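Local coordinates for protein transcription termination factor NusA (Planctomyces limnophilus, PDB 4MTN) that probably takes part in both transcription termination and antitermination, binding the core RNA polymerase and nascent RNA, at residues S199-A211 and R295-G307. Numbering follows the deposited sequence.
Sequences SLAREAGYRTKVA and RGQNVRLASKLVG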
loop_
_atom_site.group_PDB
_atom_site.type_symbol
_atom_site.label_atom_id
_atom_site.label_comp_id
_atom_site.label_asym_id
_atom_site.label_seq_id
_atom_site.Cartn_x
_atom_site.Cartn_y
_atom_site.Cartn_z
ATOM N N SER A 199 -0.804 -10.009 10.889
ATOM C CA SER A 199 0.204 -9.546 9.942
ATOM C C SER A 199 0.088 -10.253 8.598
ATOM O O SER A 199 -0.313 -11.415 8.527
ATOM C CB SER A 199 1.606 -9.749 10.519
ATOM O OG SER A 199 2.601 -9.263 9.634
ATOM N N LEU A 200 0.452 -9.546 7.532
ATOM C CA LEU A 200 0.331 -10.086 6.185
ATOM C C LEU A 200 1.505 -9.670 5.303
ATOM O O LEU A 200 1.931 -8.514 5.321
ATOM C CB LEU A 200 -0.982 -9.632 5.550
ATOM C CG LEU A 200 -1.683 -10.654 4.660
ATOM C CD1 LEU A 200 -2.378 -11.678 5.524
ATOM C CD2 LEU A 200 -2.676 -9.977 3.746
ATOM N N ALA A 201 2.022 -10.622 4.533
ATOM C CA ALA A 201 3.113 -10.363 3.600
ATOM C C ALA A 201 2.809 -11.019 2.259
ATOM O O ALA A 201 2.632 -12.234 2.185
ATOM C CB ALA A 201 4.423 -10.876 4.160
ATOM N N ARG A 202 2.754 -10.223 1.195
ATOM C CA ARG A 202 2.294 -10.735 -0.089
ATOM C C ARG A 202 3.212 -10.439 -1.273
ATOM O O ARG A 202 3.728 -9.331 -1.420
ATOM C CB ARG A 202 0.901 -10.180 -0.398
ATOM C CG ARG A 202 0.321 -10.699 -1.702
ATOM C CD ARG A 202 -1.041 -10.106 -2.008
ATOM N NE ARG A 202 -1.702 -10.842 -3.080
ATOM C CZ ARG A 202 -2.780 -10.417 -3.730
ATOM N NH1 ARG A 202 -3.327 -9.248 -3.423
ATOM N NH2 ARG A 202 -3.308 -11.162 -4.693
ATOM N N GLU A 203 3.416 -11.456 -2.107
ATOM C CA GLU A 203 3.887 -11.256 -3.471
ATOM C C GLU A 203 2.766 -11.687 -4.409
ATOM O O GLU A 203 2.484 -12.878 -4.543
ATOM C CB GLU A 203 5.166 -12.045 -3.742
ATOM C CG GLU A 203 6.391 -11.485 -3.040
ATOM C CD GLU A 203 7.681 -12.112 -3.527
ATOM O OE1 GLU A 203 7.645 -12.840 -4.544
ATOM O OE2 GLU A 203 8.730 -11.877 -2.895
ATOM N N ALA A 204 2.140 -10.709 -5.058
ATOM C CA ALA A 204 0.885 -10.923 -5.775
ATOM C C ALA A 204 0.986 -11.968 -6.880
ATOM O O ALA A 204 1.847 -11.888 -7.755
ATOM C CB ALA A 204 0.388 -9.607 -6.352
ATOM N N GLY A 205 0.086 -12.946 -6.831
ATOM C CA GLY A 205 0.031 -13.993 -7.832
ATOM C C GLY A 205 0.972 -15.146 -7.548
ATOM O O GLY A 205 1.028 -16.109 -8.312
ATOM N N TYR A 206 1.712 -15.054 -6.447
ATOM C CA TYR A 206 2.703 -16.073 -6.124
ATOM C C TYR A 206 2.546 -16.645 -4.715
ATOM O O TYR A 206 2.154 -17.800 -4.556
ATOM C CB TYR A 206 4.109 -15.503 -6.307
ATOM C CG TYR A 206 4.444 -15.192 -7.749
ATOM C CD1 TYR A 206 4.250 -13.920 -8.271
ATOM C CD2 TYR A 206 4.944 -16.177 -8.591
ATOM C CE1 TYR A 206 4.551 -13.635 -9.592
ATOM C CE2 TYR A 206 5.249 -15.901 -9.911
ATOM C CZ TYR A 206 5.050 -14.631 -10.406
ATOM O OH TYR A 206 5.353 -14.360 -11.720
ATOM N N ARG A 207 2.848 -15.847 -3.696
ATOM C CA ARG A 207 2.815 -16.353 -2.326
ATOM C C ARG A 207 2.435 -15.294 -1.295
ATOM O O ARG A 207 2.834 -14.134 -1.403
ATOM C CB ARG A 207 4.173 -16.960 -1.966
ATOM C CG ARG A 207 4.176 -17.766 -0.677
ATOM C CD ARG A 207 5.472 -18.542 -0.520
ATOM N NE ARG A 207 5.693 -19.463 -1.630
ATOM C CZ ARG A 207 5.210 -20.701 -1.684
ATOM N NH1 ARG A 207 4.474 -21.173 -0.688
ATOM N NH2 ARG A 207 5.463 -21.469 -2.736
ATOM N N THR A 208 1.669 -15.711 -0.289
ATOM C CA THR A 208 1.267 -14.830 0.804
ATOM C C THR A 208 1.391 -15.523 2.160
ATOM O O THR A 208 0.823 -16.595 2.369
ATOM C CB THR A 208 -0.184 -14.340 0.632
ATOM O OG1 THR A 208 -0.319 -13.661 -0.621
ATOM C CG2 THR A 208 -0.564 -13.392 1.758
ATOM N N LYS A 209 2.131 -14.907 3.077
ATOM C CA LYS A 209 2.244 -15.418 4.441
ATOM C C LYS A 209 1.264 -14.706 5.370
ATOM O O LYS A 209 1.240 -13.476 5.435
ATOM C CB LYS A 209 3.674 -15.262 4.965
ATOM C CG LYS A 209 4.675 -16.246 4.376
ATOM C CD LYS A 209 6.059 -16.049 4.983
ATOM C CE LYS A 209 7.064 -17.046 4.426
ATOM N NZ LYS A 209 6.689 -18.454 4.738
ATOM N N VAL A 210 0.462 -15.485 6.091
ATOM C CA VAL A 210 -0.560 -14.938 6.978
ATOM C C VAL A 210 -0.324 -15.328 8.433
ATOM O O VAL A 210 -0.279 -16.511 8.768
ATOM C CB VAL A 210 -1.971 -15.412 6.576
ATOM C CG1 VAL A 210 -3.029 -14.687 7.399
ATOM C CG2 VAL A 210 -2.202 -15.206 5.087
ATOM N N ALA A 211 -0.179 -14.327 9.297
ATOM C CA ALA A 211 -0.014 -14.572 10.726
ATOM C C ALA A 211 -1.311 -14.269 11.470
ATOM O O ALA A 211 -1.809 -13.144 11.434
ATOM C CB ALA A 211 1.127 -13.738 11.281
ATOM N N ARG A 295 13.789 -17.582 -5.449
ATOM C CA ARG A 295 14.473 -16.331 -5.747
ATOM C C ARG A 295 14.815 -15.583 -4.463
ATOM O O ARG A 295 15.294 -14.451 -4.501
ATOM C CB ARG A 295 13.623 -15.456 -6.669
ATOM C CG ARG A 295 13.355 -16.083 -8.031
ATOM C CD ARG A 295 14.634 -16.658 -8.626
ATOM N NE ARG A 295 14.389 -17.387 -9.867
ATOM C CZ ARG A 295 15.313 -18.092 -10.513
ATOM N NH1 ARG A 295 16.548 -18.168 -10.034
ATOM N NH2 ARG A 295 15.004 -18.724 -11.637
ATOM N N GLY A 296 14.562 -16.225 -3.327
ATOM C CA GLY A 296 14.716 -15.580 -2.037
ATOM C C GLY A 296 13.372 -15.147 -1.485
ATOM O O GLY A 296 13.294 -14.338 -0.561
ATOM N N GLN A 297 12.311 -15.700 -2.066
ATOM C CA GLN A 297 10.939 -15.342 -1.720
ATOM C C GLN A 297 10.599 -15.584 -0.251
ATOM O O GLN A 297 9.949 -14.754 0.384
ATOM C CB GLN A 297 9.963 -16.123 -2.605
ATOM C CG GLN A 297 8.517 -15.677 -2.486
ATOM C CD GLN A 297 7.567 -16.591 -3.234
ATOM O OE1 GLN A 297 7.603 -17.811 -3.071
ATOM N NE2 GLN A 297 6.716 -16.006 -4.069
ATOM N N ASN A 298 11.034 -16.724 0.278
ATOM C CA ASN A 298 10.705 -17.129 1.644
ATOM C C ASN A 298 11.110 -16.103 2.702
ATOM O O ASN A 298 10.255 -15.554 3.396
ATOM C CB ASN A 298 11.352 -18.476 1.965
ATOM C CG ASN A 298 10.827 -19.082 3.255
ATOM O OD1 ASN A 298 9.624 -19.061 3.519
ATOM N ND2 ASN A 298 11.728 -19.618 4.068
ATOM N N VAL A 299 12.413 -15.864 2.828
ATOM C CA VAL A 299 12.938 -14.903 3.797
ATOM C C VAL A 299 12.357 -13.509 3.572
ATOM O O VAL A 299 12.011 -12.806 4.524
ATOM C CB VAL A 299 14.478 -14.823 3.732
ATOM C CG1 VAL A 299 14.998 -13.713 4.631
ATOM C CG2 VAL A 299 15.093 -16.149 4.124
ATOM N N ARG A 300 12.248 -13.127 2.302
ATOM C CA ARG A 300 11.703 -11.832 1.911
ATOM C C ARG A 300 10.308 -11.618 2.489
ATOM O O ARG A 300 10.012 -10.562 3.047
ATOM C CB ARG A 300 11.663 -11.721 0.385
ATOM C CG ARG A 300 11.468 -10.315 -0.152
ATOM C CD ARG A 300 11.299 -10.352 -1.660
ATOM N NE ARG A 300 12.201 -11.321 -2.275
ATOM C CZ ARG A 300 12.036 -11.830 -3.492
ATOM N NH1 ARG A 300 10.998 -11.463 -4.230
ATOM N NH2 ARG A 300 12.906 -12.709 -3.969
ATOM N N LEU A 301 9.456 -12.630 2.355
ATOM C CA LEU A 301 8.105 -12.572 2.899
ATOM C C LEU A 301 8.121 -12.650 4.422
ATOM O O LEU A 301 7.328 -11.993 5.095
ATOM C CB LEU A 301 7.244 -13.699 2.325
ATOM C CG LEU A 301 6.866 -13.571 0.848
ATOM C CD1 LEU A 301 6.087 -14.790 0.383
ATOM C CD2 LEU A 301 6.067 -12.298 0.612
ATOM N N ALA A 302 9.032 -13.454 4.959
ATOM C CA ALA A 302 9.166 -13.605 6.403
ATOM C C ALA A 302 9.614 -12.298 7.047
ATOM O O ALA A 302 9.285 -12.018 8.199
ATOM C CB ALA A 302 10.142 -14.720 6.731
ATOM N N SER A 303 10.364 -11.502 6.293
ATOM C CA SER A 303 10.832 -10.207 6.772
ATOM C C SER A 303 9.682 -9.210 6.870
ATOM O O SER A 303 9.544 -8.512 7.875
ATOM C CB SER A 303 11.928 -9.661 5.856
ATOM O OG SER A 303 13.066 -10.504 5.869
ATOM N N LYS A 304 8.862 -9.147 5.824
ATOM C CA LYS A 304 7.684 -8.285 5.820
ATOM C C LYS A 304 6.722 -8.655 6.944
ATOM O O LYS A 304 6.174 -7.784 7.618
ATOM C CB LYS A 304 6.949 -8.369 4.480
ATOM C CG LYS A 304 7.563 -7.574 3.345
ATOM C CD LYS A 304 6.494 -7.211 2.320
ATOM C CE LYS A 304 7.096 -6.800 0.989
ATOM N NZ LYS A 304 7.637 -7.971 0.245
ATOM N N LEU A 305 6.522 -9.956 7.131
ATOM C CA LEU A 305 5.582 -10.462 8.126
ATOM C C LEU A 305 6.017 -10.106 9.543
ATOM O O LEU A 305 5.209 -9.658 10.357
ATOM C CB LEU A 305 5.434 -11.979 7.990
ATOM C CG LEU A 305 4.259 -12.619 8.727
ATOM C CD1 LEU A 305 2.947 -12.215 8.077
ATOM C CD2 LEU A 305 4.406 -14.130 8.758
ATOM N N VAL A 306 7.298 -10.308 9.830
ATOM C CA VAL A 306 7.847 -10.025 11.150
ATOM C C VAL A 306 8.030 -8.523 11.360
ATOM O O VAL A 306 7.699 -7.988 12.419
ATOM C CB VAL A 306 9.194 -10.748 11.359
ATOM C CG1 VAL A 306 9.889 -10.246 12.615
ATOM C CG2 VAL A 306 8.979 -12.253 11.429
ATOM N N GLY A 307 8.548 -7.846 10.341
ATOM C CA GLY A 307 8.797 -6.419 10.426
ATOM C C GLY A 307 10.259 -6.118 10.693
ATOM O O GLY A 307 10.628 -4.984 11.001
#
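Gln-297 meets Arg-207 and Glu-203 because its CG lies anti to the backbone N (chi1 -171°) and the chain then runs on extended, carrying the amide from the first turn of helix 297-306 to the hairpin 199-211. Arg-207 also has CG anti to its N, but bends at chi3 (-59°), which turns NE onto Gln-297 OE1 at 2.9 Å. That oxygen lies near the guanidinium plane, whereas NE stands above the plane of the amide, the two planes being steeply inclined. The other end of the amide gives a weak hydrogen bond from Gln-297 NE2 to Glu-203 OE1 (3.3 Å), so its rotation is probably fixed. Glu-203 uses its second oxygen for a salt bridge, OE2 to Arg-300 NH1 at 2.7 Å, with carboxylate and guanidinium planes 24° apart.

Apolar groups fill the middle. Leu-301 forks over the hairpin: CD1 reaches Arg-207 CG (3.7 Å), CD2 reaches Glu-203 CG (3.8 Å), and the Lys-209 methylenes run past its CB. Small Ala-201 allows close approach, its CA 5.2 Å from that of Leu-305. At the far end Leu-305 packs both methyls against Ala-211 CB, while Ser-199 OG donates to a lone pair of Leu-305 O (2.7 Å), lying in the carbonyl plane.

A classic beta bulge, with Tyr-206 and Arg-207 both facing Glu-203, lies beside the turn of the hairpin. Glu-246 of strand 244-249 forms salt bridges with Arg-207 and Lys-209, whose NZ also bonds weakly to OD1 of Asn-298, an amide held from its other end by Ala-291 O. The helix thus covers one face of the three-stranded sheet of the NusA-like KH domain, beside helix 254-261, whose Ala-261 touches Leu-305; Leu-200 and Val-210 point away and pack on helix 176-186.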